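Long-range contacts in Apc35852 (Geobacillus stearothermophilus, PDB 1U9C), which is of unknown function but belongs to the DJ-1/PfpI family and may act as a chaperone or cysteine protease: residues L9-N14 against I93-G98; V45-I50 against K77-L82; G134-T139 against S175-R180; K150-F155 against A182-G187. One frame throughout, in Å; residues are numbered along the deposited sequence.

Interactions 1 and 2 belong to the same central sheet, where strands 7-12 and 44-49 are neighbours. They touch through the probable hydrogen bonds Met10 O to Ala48 N and Met10 N to Lys46 O, both 2.9 Å. Interactions 3 and 4 lie together in another part of the chain, with centres about 11 Å apart. There Leu177 O probably bonds Ala182 N at 3.0 Å, where helix 173-179 leads into strand 183-184. The centres of interactions 2 and 4 are about 27 Å apart, across the chain's centre. Two contacts approach the oxidised Cys129, a 3-sulfinoalanine: Gly98 of interaction 1 bonds it, and Phe155 of interaction 4 meets His130 beside it.

Interaction 1: L9-N14 against I93-G98; sequences LMVVTN and IFLPGG
Leu9 and Ile93 lie side by side on one face of the sheet and point the same way. Leu9 CD2 meets Ile93 CD1 at 3.9 Å. Ile93 carries CG1 anti to its backbone N (chi1 -176°) and continues extended, which also brings CD1 to Val11 CG2 at 4.1 Å. Leu95 CD2 touches Val11 CB at 3.7 Å. Val114, Leu115 and Phe118 of helix 109-120 pack on Ile93. An alanine here lacks the CD1 shared by Leu9 and Val11 and would probably leave a gap beneath this helix.

Met10 and Phe94 run alongside each other on the other face. A bend in the Met10 chain at chi3 (76°) sets CE 3.9 Å from Phe94 CD2, oblique to the ring. Val12 CG1 rests on Pro96 CG at 3.7 Å. Phe31 and Pro34 of helix 28-40 pack against this face.

Phe94 N bonds Leu9 O at 2.8 Å, and Val11 N bonds Phe94 O at 3.0 Å. Pro96 has no N-H to continue the ladder, and the buried Val11 O has no polar partner. A water then joins Thr13 N to Pro96 O and Gly97 O.

These are central parallel strands of the alpha/beta sandwich of the DJ-1/PfpI family. Gly98 N bonds the sulfinate of oxidised Cys129, consistent with a loop lining the reactive-cysteine pocket.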
loop_
_atom_site.group_PDB
_atom_site.type_symbol
_atom_site.label_atom_id
_atom_site.label_comp_id
_atom_site.label_asym_id
_atom_site.label_seq_id
_atom_site.Cartn_x
_atom_site.Cartn_y
_atom_site.Cartn_z
ATOM N N LEU A 9 5.273 -3.112 -9.319
ATOM C CA LEU A 9 4.741 -4.256 -8.572
ATOM C C LEU A 9 3.663 -3.734 -7.621
ATOM O O LEU A 9 3.943 -2.869 -6.796
ATOM C CB LEU A 9 5.853 -4.914 -7.755
ATOM C CG LEU A 9 5.420 -6.048 -6.833
ATOM C CD1 LEU A 9 4.887 -7.228 -7.616
ATOM C CD2 LEU A 9 6.589 -6.440 -5.939
ATOM N N MET A 10 2.441 -4.246 -7.722
ATOM C CA MET A 10 1.383 -3.896 -6.763
ATOM C C MET A 10 1.086 -5.062 -5.860
ATOM O O MET A 10 1.015 -6.186 -6.400
ATOM C CB MET A 10 0.119 -3.471 -7.501
ATOM C CG MET A 10 0.359 -2.239 -8.397
ATOM S SD MET A 10 -1.148 -1.557 -9.146
ATOM C CE MET A 10 -1.869 -0.723 -7.742
ATOM N N VAL A 11 1.008 -4.845 -4.551
ATOM C CA VAL A 11 0.784 -5.961 -3.629
ATOM C C VAL A 11 -0.392 -5.622 -2.749
ATOM O O VAL A 11 -0.433 -4.592 -2.094
ATOM C CB VAL A 11 2.029 -6.237 -2.769
ATOM C CG1 VAL A 11 1.802 -7.497 -1.938
ATOM C CG2 VAL A 11 3.285 -6.408 -3.595
ATOM N N VAL A 12 -1.384 -6.526 -2.731
ATOM C CA VAL A 12 -2.587 -6.354 -1.945
ATOM C C VAL A 12 -2.798 -7.509 -0.942
ATOM O O VAL A 12 -2.260 -8.596 -1.033
ATOM C CB VAL A 12 -3.838 -6.193 -2.853
ATOM C CG1 VAL A 12 -3.652 -5.007 -3.761
ATOM C CG2 VAL A 12 -4.124 -7.480 -3.666
ATOM N N THR A 13 -3.653 -7.188 0.046
ATOM C CA THR A 13 -4.055 -8.137 1.111
ATOM C C THR A 13 -4.976 -9.220 0.588
ATOM O O THR A 13 -5.640 -9.094 -0.443
ATOM C CB THR A 13 -4.749 -7.328 2.227
ATOM O OG1 THR A 13 -5.024 -8.167 3.373
ATOM C CG2 THR A 13 -6.091 -6.776 1.811
ATOM N N ASN A 14 -5.001 -10.331 1.323
ATOM C CA ASN A 14 -5.988 -11.366 1.167
ATOM C C ASN A 14 -6.775 -11.616 2.468
ATOM O O ASN A 14 -7.523 -12.590 2.530
ATOM C CB ASN A 14 -5.382 -12.702 0.749
ATOM C CG ASN A 14 -4.544 -12.599 -0.491
ATOM O OD1 ASN A 14 -3.393 -12.244 -0.408
ATOM N ND2 ASN A 14 -5.122 -12.916 -1.675
ATOM N N ILE A 93 7.257 -0.271 -6.071
ATOM C CA ILE A 93 6.242 -1.165 -5.440
ATOM C C ILE A 93 5.208 -0.221 -4.875
ATOM O O ILE A 93 5.492 0.854 -4.325
ATOM C CB ILE A 93 6.910 -2.064 -4.358
ATOM C CG1 ILE A 93 5.868 -3.035 -3.803
ATOM C CG2 ILE A 93 7.548 -1.287 -3.238
ATOM C CD1 ILE A 93 6.528 -4.071 -2.851
ATOM N N PHE A 94 3.935 -0.674 -4.993
ATOM C CA PHE A 94 2.778 0.068 -4.521
ATOM C C PHE A 94 1.897 -0.822 -3.649
ATOM O O PHE A 94 1.479 -1.868 -4.115
ATOM C CB PHE A 94 1.999 0.575 -5.748
ATOM C CG PHE A 94 0.998 1.650 -5.424
ATOM C CD1 PHE A 94 1.289 2.986 -5.635
ATOM C CD2 PHE A 94 -0.235 1.349 -4.828
ATOM C CE1 PHE A 94 0.381 3.968 -5.300
ATOM C CE2 PHE A 94 -1.119 2.352 -4.497
ATOM C CZ PHE A 94 -0.779 3.657 -4.747
ATOM N N LEU A 95 1.620 -0.365 -2.443
ATOM C CA LEU A 95 0.802 -1.098 -1.455
ATOM C C LEU A 95 -0.496 -0.409 -1.180
ATOM O O LEU A 95 -0.553 0.529 -0.390
ATOM C CB LEU A 95 1.592 -1.225 -0.126
ATOM C CG LEU A 95 2.951 -1.901 -0.205
ATOM C CD1 LEU A 95 3.574 -1.986 1.192
ATOM C CD2 LEU A 95 2.962 -3.139 -0.876
ATOM N N PRO A 96 -1.579 -0.825 -1.845
ATOM C CA PRO A 96 -2.886 -0.363 -1.449
ATOM C C PRO A 96 -3.213 -0.850 -0.042
ATOM O O PRO A 96 -2.612 -1.748 0.515
ATOM C CB PRO A 96 -3.794 -1.059 -2.467
ATOM C CG PRO A 96 -2.919 -1.336 -3.646
ATOM C CD PRO A 96 -1.647 -1.754 -2.965
ATOM N N GLY A 97 -4.284 -0.257 0.495
ATOM C CA GLY A 97 -4.780 -0.558 1.853
ATOM C C GLY A 97 -6.011 -1.417 1.965
ATOM O O GLY A 97 -6.212 -2.375 1.212
ATOM N N GLY A 98 -6.855 -1.037 2.910
ATOM C CA GLY A 98 -7.882 -1.863 3.492
ATOM C C GLY A 98 -7.381 -2.353 4.851
ATOM O O GLY A 98 -6.220 -2.681 4.997
HETATM O O HOH W 1 -4.161 -4.150 0.129
#

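Interaction 2: V45-I50 against K77-L82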
loop_
_atom_site.group_PDB
_atom_site.type_symbol
_atom_site.label_atom_id
_atom_site.label_comp_id
_atom_site.label_asym_id
_atom_site.label_seq_id
_atom_site.Cartn_x
_atom_site.Cartn_y
_atom_site.Cartn_z
ATOM N N VAL A 45 2.599 -3.539 -15.237
ATOM C CA VAL A 45 2.173 -3.709 -13.843
ATOM C C VAL A 45 1.977 -5.180 -13.512
ATOM O O VAL A 45 1.250 -5.886 -14.194
ATOM C CB VAL A 45 0.853 -2.968 -13.588
ATOM C CG1 VAL A 45 0.497 -3.070 -12.178
ATOM C CG2 VAL A 45 0.954 -1.501 -14.025
ATOM N N LYS A 46 2.640 -5.648 -12.479
ATOM C CA LYS A 46 2.443 -6.994 -11.944
ATOM C C LYS A 46 1.556 -6.883 -10.736
ATOM O O LYS A 46 1.827 -6.125 -9.784
ATOM C CB LYS A 46 3.747 -7.667 -11.502
ATOM C CG LYS A 46 3.488 -9.083 -10.966
ATOM C CD LYS A 46 4.703 -9.925 -10.775
ATOM C CE LYS A 46 4.360 -11.282 -10.277
ATOM N NZ LYS A 46 5.577 -12.173 -10.262
ATOM N N VAL A 47 0.448 -7.590 -10.756
ATOM C CA VAL A 47 -0.528 -7.612 -9.676
ATOM C C VAL A 47 -0.374 -8.824 -8.792
ATOM O O VAL A 47 -0.601 -9.921 -9.243
ATOM C CB VAL A 47 -1.979 -7.541 -10.241
ATOM C CG1 VAL A 47 -2.969 -7.466 -9.116
ATOM C CG2 VAL A 47 -2.161 -6.331 -11.171
ATOM N N ALA A 48 0.118 -8.622 -7.590
ATOM C CA ALA A 48 0.348 -9.664 -6.625
ATOM C C ALA A 48 -0.487 -9.483 -5.367
ATOM O O ALA A 48 -0.937 -8.386 -5.026
ATOM C CB ALA A 48 1.833 -9.770 -6.269
ATOM N N SER A 49 -0.663 -10.580 -4.673
ATOM C CA SER A 49 -1.216 -10.555 -3.317
ATOM C C SER A 49 -0.394 -11.480 -2.453
ATOM O O SER A 49 0.425 -12.265 -2.913
ATOM C CB SER A 49 -2.704 -10.847 -3.308
ATOM O OG SER A 49 -2.939 -12.215 -3.696
ATOM N N ILE A 50 -0.615 -11.412 -1.146
ATOM C CA ILE A 50 0.101 -12.294 -0.240
ATOM C C ILE A 50 -0.121 -13.761 -0.643
ATOM O O ILE A 50 0.840 -14.577 -0.658
ATOM C CB ILE A 50 -0.351 -11.984 1.196
ATOM C CG1 ILE A 50 -0.006 -10.572 1.633
ATOM C CG2 ILE A 50 0.200 -13.084 2.159
ATOM C CD1 ILE A 50 1.447 -10.190 1.575
ATOM N N LYS A 77 -9.022 -10.853 -9.585
ATOM C CA LYS A 77 -9.585 -12.203 -9.465
ATOM C C LYS A 77 -8.524 -13.298 -9.652
ATOM O O LYS A 77 -8.795 -14.465 -9.316
ATOM C CB LYS A 77 -10.770 -12.410 -10.465
ATOM C CG LYS A 77 -11.878 -11.425 -10.270
ATOM C CD LYS A 77 -13.211 -11.898 -10.845
ATOM C CE LYS A 77 -14.189 -10.762 -10.886
ATOM N NZ LYS A 77 -14.441 -10.091 -9.604
ATOM N N HIS A 78 -7.342 -12.967 -10.159
ATOM C CA HIS A 78 -6.308 -13.949 -10.473
ATOM C C HIS A 78 -4.925 -13.374 -10.275
ATOM O O HIS A 78 -4.080 -13.335 -11.147
ATOM C CB HIS A 78 -6.494 -14.523 -11.911
ATOM C CG HIS A 78 -6.676 -13.479 -12.958
ATOM N ND1 HIS A 78 -7.907 -13.179 -13.510
ATOM C CD2 HIS A 78 -5.789 -12.619 -13.510
ATOM C CE1 HIS A 78 -7.753 -12.174 -14.361
ATOM N NE2 HIS A 78 -6.488 -11.832 -14.403
ATOM N N THR A 79 -4.676 -12.948 -9.027
ATOM C CA THR A 79 -3.385 -12.336 -8.695
ATOM C C THR A 79 -2.266 -13.359 -8.591
ATOM O O THR A 79 -2.498 -14.528 -8.258
ATOM C CB THR A 79 -3.478 -11.508 -7.404
ATOM O OG1 THR A 79 -3.751 -12.375 -6.288
ATOM C CG2 THR A 79 -4.561 -10.482 -7.486
ATOM N N ALA A 80 -1.049 -12.884 -8.781
ATOM C CA ALA A 80 0.148 -13.673 -8.517
ATOM C C ALA A 80 0.393 -13.765 -7.019
ATOM O O ALA A 80 0.089 -12.842 -6.281
ATOM C CB ALA A 80 1.334 -13.042 -9.201
ATOM N N ARG A 81 0.991 -14.855 -6.553
ATOM C CA ARG A 81 1.376 -14.973 -5.183
ATOM C C ARG A 81 2.724 -14.318 -5.001
ATOM O O ARG A 81 3.704 -14.723 -5.618
ATOM C CB ARG A 81 1.461 -16.440 -4.832
ATOM C CG ARG A 81 1.823 -16.721 -3.413
ATOM C CD ARG A 81 1.687 -18.200 -3.049
ATOM N NE ARG A 81 2.482 -19.092 -3.879
ATOM C CZ ARG A 81 3.709 -19.516 -3.575
ATOM N NH1 ARG A 81 4.286 -19.148 -2.443
ATOM N NH2 ARG A 81 4.368 -20.347 -4.391
ATOM N N LEU A 82 2.840 -13.361 -4.095
ATOM C CA LEU A 82 4.078 -12.657 -3.909
ATOM C C LEU A 82 5.205 -13.648 -3.593
ATOM O O LEU A 82 5.060 -14.494 -2.758
ATOM C CB LEU A 82 3.949 -11.703 -2.736
ATOM C CG LEU A 82 5.127 -10.775 -2.472
ATOM C CD1 LEU A 82 5.320 -9.845 -3.607
ATOM C CD2 LEU A 82 4.957 -10.120 -1.134
HETATM O O HOH W 2 5.053 -13.612 -7.798
HETATM O O HOH W 3 3.493 -14.759 -0.486
#
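Ala48 and Ala80 form a parallel bridge with their CA atoms 4.4 Å apart, and Ser49 pairs with Arg81 next to it. The touching parts run 70° apart, and the ladder is short. Three backbone bonds hold it. Ala80 N donates to Val47 O at 3.0 Å. Ser49 N donates to Ala80 O at 2.9 Å, almost straight in line with the carbonyl. Leu82 N donates to Ser49 O, also at 2.9 Å.

Two hydroxyls meet beside the ladder. Ser49 OG donates to Thr79 OG1 at 2.7 Å. Both oxygens sit between their own backbone N and carbonyl carbon (chi1 68° and 65°), which turns each toward the other. Thr79 OG1 also bonds Gly53 O, and Ser49 OG is bonded by Asn14 ND2. The pair thus ties the strand to the loops around it.

Thr79 turns its methyl CG2 to Val47 CG1, 3.8 Å away, and the two side chains cross at about a right angle. Lys46 stretches out fully, laying CE on Ala80 CB at 3.7 Å. Its NZ forms a salt bridge with Asp86, and a water links it to Arg81 O. Ile50 CD1 reaches Leu82 CD2 at 4.4 Å, a loose contact. A second water bridges Ile50 O and Leu82 O.

The arrangement is a beta-alpha-beta crossover: strand 44-49, helix 70-75, then strand 80-81, which forms one edge of the central, mostly parallel sheet within this chain.

Interaction 3: G134-T139 against S175-R180; sequences GLVNAT and STLRLR
Arg180 grips the turn at Val136 and Asn137 by polar bonds. Its NH2 donates to Asn137 OD1 at 3.0 Å, in the plane of the amide carbonyl. The amide and guanidinium planes are only 28° apart, and the two groups meet nearly flat. NE adds a weak bond to Val136 O at 2.9 Å and a longer weak one to Asn137 OD1 at 3.4 Å. Both acceptors lie at the edge of the guanidinium. A bend at chi2 (-79°) helps to bring the group back to the turn. Asn137 ND2 bonds Pro106 O, which helps fix the amide's rotation.

Apolar contacts fill in beside these bonds. Val136 spreads its two methyls over the helix. CG1 presses on Thr176 CG2 at 3.4 Å, tighter than usual. CG2 meets Leu177 CD2 at 4.1 Å. Thr176 CG2 also lies 3.9 Å above the guanidinium plane of Arg180, over its centre. The Thr176 hydroxyl bonds Leu172 O instead.

Backbone bonds shape each side. Ala138 N to Leu135 O closes a type I turn. Arg180 N to Thr176 O, 2.8 Å, continues the bonding at the end of helix 173-179.

A leucine in place of Arg180 would probably leave Asn137 OD1 and Val136 O without these donors. Within the two segments the cation meets neutral oxygens. Carbonyl dipoles, rather than an ion pair, probably steady the charge on this side.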
loop_
_atom_site.group_PDB
_atom_site.type_symbol
_atom_site.label_atom_id
_atom_site.label_comp_id
_atom_site.label_asym_id
_atom_site.label_seq_id
_atom_site.Cartn_x
_atom_site.Cartn_y
_atom_site.Cartn_z
ATOM N N GLY A 134 2.751 -2.548 5.809
ATOM C CA GLY A 134 3.812 -3.399 5.260
ATOM C C GLY A 134 5.183 -2.883 5.670
ATOM O O GLY A 134 6.129 -3.642 5.699
ATOM N N LEU A 135 5.266 -1.598 6.013
ATOM C CA LEU A 135 6.556 -0.979 6.377
ATOM C C LEU A 135 6.906 -1.091 7.860
ATOM O O LEU A 135 8.051 -0.780 8.250
ATOM C CB LEU A 135 6.522 0.493 6.023
ATOM C CG LEU A 135 6.576 0.795 4.538
ATOM C CD1 LEU A 135 6.027 2.191 4.239
ATOM C CD2 LEU A 135 8.061 0.662 4.077
ATOM N N VAL A 136 5.960 -1.489 8.714
ATOM C CA VAL A 136 6.159 -1.294 10.162
ATOM C C VAL A 136 7.380 -2.060 10.688
ATOM O O VAL A 136 8.106 -1.546 11.561
ATOM C CB VAL A 136 4.844 -1.625 10.934
ATOM C CG1 VAL A 136 5.089 -1.933 12.390
ATOM C CG2 VAL A 136 3.894 -0.434 10.755
ATOM N N ASN A 137 7.611 -3.269 10.172
ATOM C CA ASN A 137 8.710 -4.142 10.586
ATOM C C ASN A 137 9.688 -4.453 9.434
ATOM O O ASN A 137 10.444 -5.429 9.516
ATOM C CB ASN A 137 8.145 -5.435 11.148
ATOM C CG ASN A 137 7.182 -5.193 12.299
ATOM O OD1 ASN A 137 7.508 -4.467 13.239
ATOM N ND2 ASN A 137 6.034 -5.874 12.294
ATOM N N ALA A 138 9.724 -3.573 8.433
ATOM C CA ALA A 138 10.639 -3.675 7.286
ATOM C C ALA A 138 11.877 -2.794 7.531
ATOM O O ALA A 138 11.776 -1.730 8.150
ATOM C CB ALA A 138 9.978 -3.247 6.009
ATOM N N THR A 139 13.036 -3.294 7.120
ATOM C CA THR A 139 14.318 -2.658 7.474
ATOM C C THR A 139 15.277 -2.778 6.337
ATOM O O THR A 139 15.133 -3.601 5.447
ATOM C CB THR A 139 15.001 -3.317 8.704
ATOM O OG1 THR A 139 15.367 -4.668 8.391
ATOM C CG2 THR A 139 14.093 -3.442 9.962
ATOM N N SER A 175 0.634 5.493 15.116
ATOM C CA SER A 175 1.389 5.410 16.353
ATOM C C SER A 175 2.635 4.573 16.184
ATOM O O SER A 175 3.717 4.911 16.668
ATOM C CB SER A 175 0.514 4.759 17.425
ATOM O OG SER A 175 -0.468 5.692 17.834
ATOM N N THR A 176 2.459 3.456 15.487
ATOM C CA THR A 176 3.548 2.522 15.325
ATOM C C THR A 176 4.621 3.062 14.371
ATOM O O THR A 176 5.831 2.899 14.589
ATOM C CB THR A 176 2.985 1.110 15.000
ATOM O OG1 THR A 176 2.147 0.700 16.093
ATOM C CG2 THR A 176 4.065 0.047 15.016
ATOM N N LEU A 177 4.183 3.704 13.281
ATOM C CA LEU A 177 5.138 4.332 12.384
ATOM C C LEU A 177 5.969 5.399 13.085
ATOM O O LEU A 177 7.181 5.484 12.901
ATOM C CB LEU A 177 4.424 4.977 11.197
ATOM C CG LEU A 177 3.825 4.033 10.185
ATOM C CD1 LEU A 177 2.859 4.795 9.308
ATOM C CD2 LEU A 177 4.897 3.300 9.404
ATOM N N ARG A 178 5.329 6.215 13.910
ATOM C CA ARG A 178 6.092 7.176 14.713
ATOM C C ARG A 178 7.053 6.505 15.708
ATOM O O ARG A 178 8.203 6.898 15.838
ATOM C CB ARG A 178 5.164 8.151 15.419
ATOM C CG ARG A 178 5.893 9.116 16.285
ATOM C CD ARG A 178 4.995 10.049 17.078
ATOM N NE ARG A 178 4.008 10.687 16.209
ATOM C CZ ARG A 178 2.741 10.319 16.084
ATOM N NH1 ARG A 178 1.961 10.989 15.266
ATOM N NH2 ARG A 178 2.240 9.289 16.778
ATOM N N LEU A 179 6.586 5.460 16.362
ATOM C CA LEU A 179 7.403 4.687 17.271
ATOM C C LEU A 179 8.621 4.090 16.577
ATOM O O LEU A 179 9.686 4.001 17.196
ATOM C CB LEU A 179 6.540 3.577 17.899
ATOM C CG LEU A 179 7.045 2.757 19.059
ATOM C CD1 LEU A 179 7.432 3.685 20.174
ATOM C CD2 LEU A 179 5.952 1.780 19.526
ATOM N N ARG A 180 8.456 3.693 15.309
ATOM C CA ARG A 180 9.558 3.154 14.501
ATOM C C ARG A 180 10.521 4.264 13.985
ATOM O O ARG A 180 11.537 3.988 13.338
ATOM C CB ARG A 180 9.005 2.308 13.321
ATOM C CG ARG A 180 8.196 1.054 13.752
ATOM C CD ARG A 180 9.053 -0.152 14.171
ATOM N NE ARG A 180 8.235 -1.345 14.427
ATOM C CZ ARG A 180 7.625 -1.649 15.558
ATOM N NH1 ARG A 180 7.758 -0.898 16.651
ATOM N NH2 ARG A 180 6.885 -2.756 15.618
#

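Interaction 4: K150-F155 against A182-G187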
loop_
_atom_site.group_PDB
_atom_site.type_symbol
_atom_site.label_atom_id
_atom_site.label_comp_id
_atom_site.label_asym_id
_atom_site.label_seq_id
_atom_site.Cartn_x
_atom_site.Cartn_y
_atom_site.Cartn_z
ATOM N N LYS A 150 12.101 9.479 8.124
ATOM C CA LYS A 150 11.390 9.804 6.887
ATOM C C LYS A 150 10.028 10.434 7.168
ATOM O O LYS A 150 9.369 10.061 8.146
ATOM C CB LYS A 150 11.159 8.538 6.064
ATOM C CG LYS A 150 12.413 7.807 5.599
ATOM C CD LYS A 150 13.250 8.646 4.659
ATOM C CE LYS A 150 12.637 8.697 3.265
ATOM N NZ LYS A 150 13.043 7.512 2.464
ATOM N N THR A 151 9.605 11.348 6.301
ATOM C CA THR A 151 8.306 11.992 6.372
ATOM C C THR A 151 7.292 11.027 5.744
ATOM O O THR A 151 7.418 10.678 4.577
ATOM C CB THR A 151 8.292 13.312 5.604
ATOM O OG1 THR A 151 9.200 14.236 6.234
ATOM C CG2 THR A 151 6.915 13.992 5.705
ATOM N N VAL A 152 6.278 10.641 6.501
ATOM C CA VAL A 152 5.266 9.709 6.026
ATOM C C VAL A 152 3.903 10.074 6.528
ATOM O O VAL A 152 3.764 10.784 7.557
ATOM C CB VAL A 152 5.532 8.289 6.441
ATOM C CG1 VAL A 152 6.900 7.842 6.085
ATOM C CG2 VAL A 152 5.244 8.058 7.928
ATOM N N THR A 153 2.908 9.532 5.841
ATOM C CA THR A 153 1.538 9.547 6.300
ATOM C C THR A 153 0.931 8.172 6.219
ATOM O O THR A 153 1.515 7.252 5.645
ATOM C CB THR A 153 0.735 10.604 5.538
ATOM O OG1 THR A 153 -0.515 10.863 6.180
ATOM C CG2 THR A 153 0.388 10.207 4.119
ATOM N N SER A 154 -0.257 8.038 6.799
ATOM C CA SER A 154 -1.036 6.802 6.756
ATOM C C SER A 154 -2.408 7.127 7.255
ATOM O O SER A 154 -2.650 8.217 7.746
ATOM C CB SER A 154 -0.463 5.676 7.610
ATOM O OG SER A 154 -0.593 5.915 9.028
ATOM N N PHE A 155 -3.268 6.110 7.297
ATOM C CA PHE A 155 -4.534 6.213 7.991
ATOM C C PHE A 155 -4.218 6.630 9.415
ATOM O O PHE A 155 -3.359 6.070 10.065
ATOM C CB PHE A 155 -5.201 4.866 8.027
ATOM C CG PHE A 155 -6.676 4.913 8.200
ATOM C CD1 PHE A 155 -7.484 5.324 7.183
ATOM C CD2 PHE A 155 -7.252 4.435 9.354
ATOM C CE1 PHE A 155 -8.842 5.285 7.326
ATOM C CE2 PHE A 155 -8.617 4.393 9.490
ATOM C CZ PHE A 155 -9.398 4.801 8.479
ATOM N N ALA A 182 9.489 7.324 12.265
ATOM C CA ALA A 182 8.972 8.190 11.207
ATOM C C ALA A 182 8.533 9.549 11.740
ATOM O O ALA A 182 8.107 9.679 12.901
ATOM C CB ALA A 182 7.814 7.511 10.497
ATOM N N ASN A 183 8.694 10.559 10.889
ATOM C CA ASN A 183 8.145 11.894 11.122
ATOM C C ASN A 183 6.808 11.935 10.435
ATOM O O ASN A 183 6.734 12.056 9.205
ATOM C CB ASN A 183 9.077 12.969 10.566
ATOM C CG ASN A 183 10.373 13.000 11.297
ATOM O OD1 ASN A 183 10.397 12.934 12.523
ATOM N ND2 ASN A 183 11.475 13.073 10.558
ATOM N N PHE A 184 5.759 11.793 11.225
ATOM C CA PHE A 184 4.426 11.598 10.714
ATOM C C PHE A 184 3.790 12.939 10.426
ATOM O O PHE A 184 3.962 13.908 11.179
ATOM C CB PHE A 184 3.579 10.815 11.723
ATOM C CG PHE A 184 2.289 10.307 11.156
ATOM C CD1 PHE A 184 2.222 9.079 10.514
ATOM C CD2 PHE A 184 1.162 11.098 11.183
ATOM C CE1 PHE A 184 1.020 8.628 9.969
ATOM C CE2 PHE A 184 -0.015 10.666 10.625
ATOM C CZ PHE A 184 -0.088 9.427 10.019
ATOM N N VAL A 185 3.038 12.976 9.338
ATOM C CA VAL A 185 2.328 14.161 8.931
ATOM C C VAL A 185 1.013 13.718 8.291
ATOM O O VAL A 185 0.859 12.563 7.833
ATOM C CB VAL A 185 3.211 15.005 7.991
ATOM C CG1 VAL A 185 3.354 14.339 6.642
ATOM C CG2 VAL A 185 2.716 16.449 7.907
ATOM N N ARG A 186 0.039 14.615 8.315
ATOM C CA ARG A 186 -1.271 14.308 7.807
ATOM C C ARG A 186 -2.030 15.549 7.425
ATOM O O ARG A 186 -1.572 16.666 7.661
ATOM C CB ARG A 186 -2.041 13.517 8.869
ATOM C CG ARG A 186 -1.814 14.087 10.271
ATOM C CD ARG A 186 -2.897 13.790 11.195
ATOM N NE ARG A 186 -4.194 14.196 10.673
ATOM C CZ ARG A 186 -5.341 13.919 11.282
ATOM N NH1 ARG A 186 -5.350 13.235 12.421
ATOM N NH2 ARG A 186 -6.485 14.307 10.732
ATOM N N GLY A 187 -3.188 15.341 6.820
ATOM C CA GLY A 187 -4.123 16.384 6.493
ATOM C C GLY A 187 -5.431 16.078 7.203
ATOM O O GLY A 187 -5.543 15.123 8.002
HETATM O O HOH W 4 11.400 14.004 7.819
#
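Thr153 OG1 donates to Val185 O at 2.7 Å, in the carbonyl plane. The hydroxyl stands anti to the backbone N of Thr153 (chi1 -166°), which directs it across to the partner strand. Three backbone bonds come before it: Asn183 N to Lys150 O at 2.9 Å, Val152 N to Asn183 O at 3.1 Å, and Val185 N to Val152 O at 2.9 Å. A water joins Thr151 OG1 to Asn183 ND2.

These bonds make a two-stranded parallel sheet, separate from the main sheet. Its strands, 151-152 and 183-184, are joined through helices 157-163 and 173-179. Val152 packs on Leu200 and Thr202 of the main sheet.

Among the apolar contacts, Val152 CG2 meets Ala182 CB at 3.7 Å and, on the same face, Phe184 CD1 at 4.1 Å. On the other face Thr151 CG2 touches Val185 CG1, also at 3.7 Å.

Oxygens also approach the Phe184 ring. Val152 O lies over one face of it. Ser154 OG comes to its edge, 3.3 Å from CE1. That hydroxyl donates to Phe155 O from above the carbonyl plane.

Within 182-187, Arg186 holds Gly187 O side-on with NE and NH2; NH2 also forms a salt bridge with Glu158.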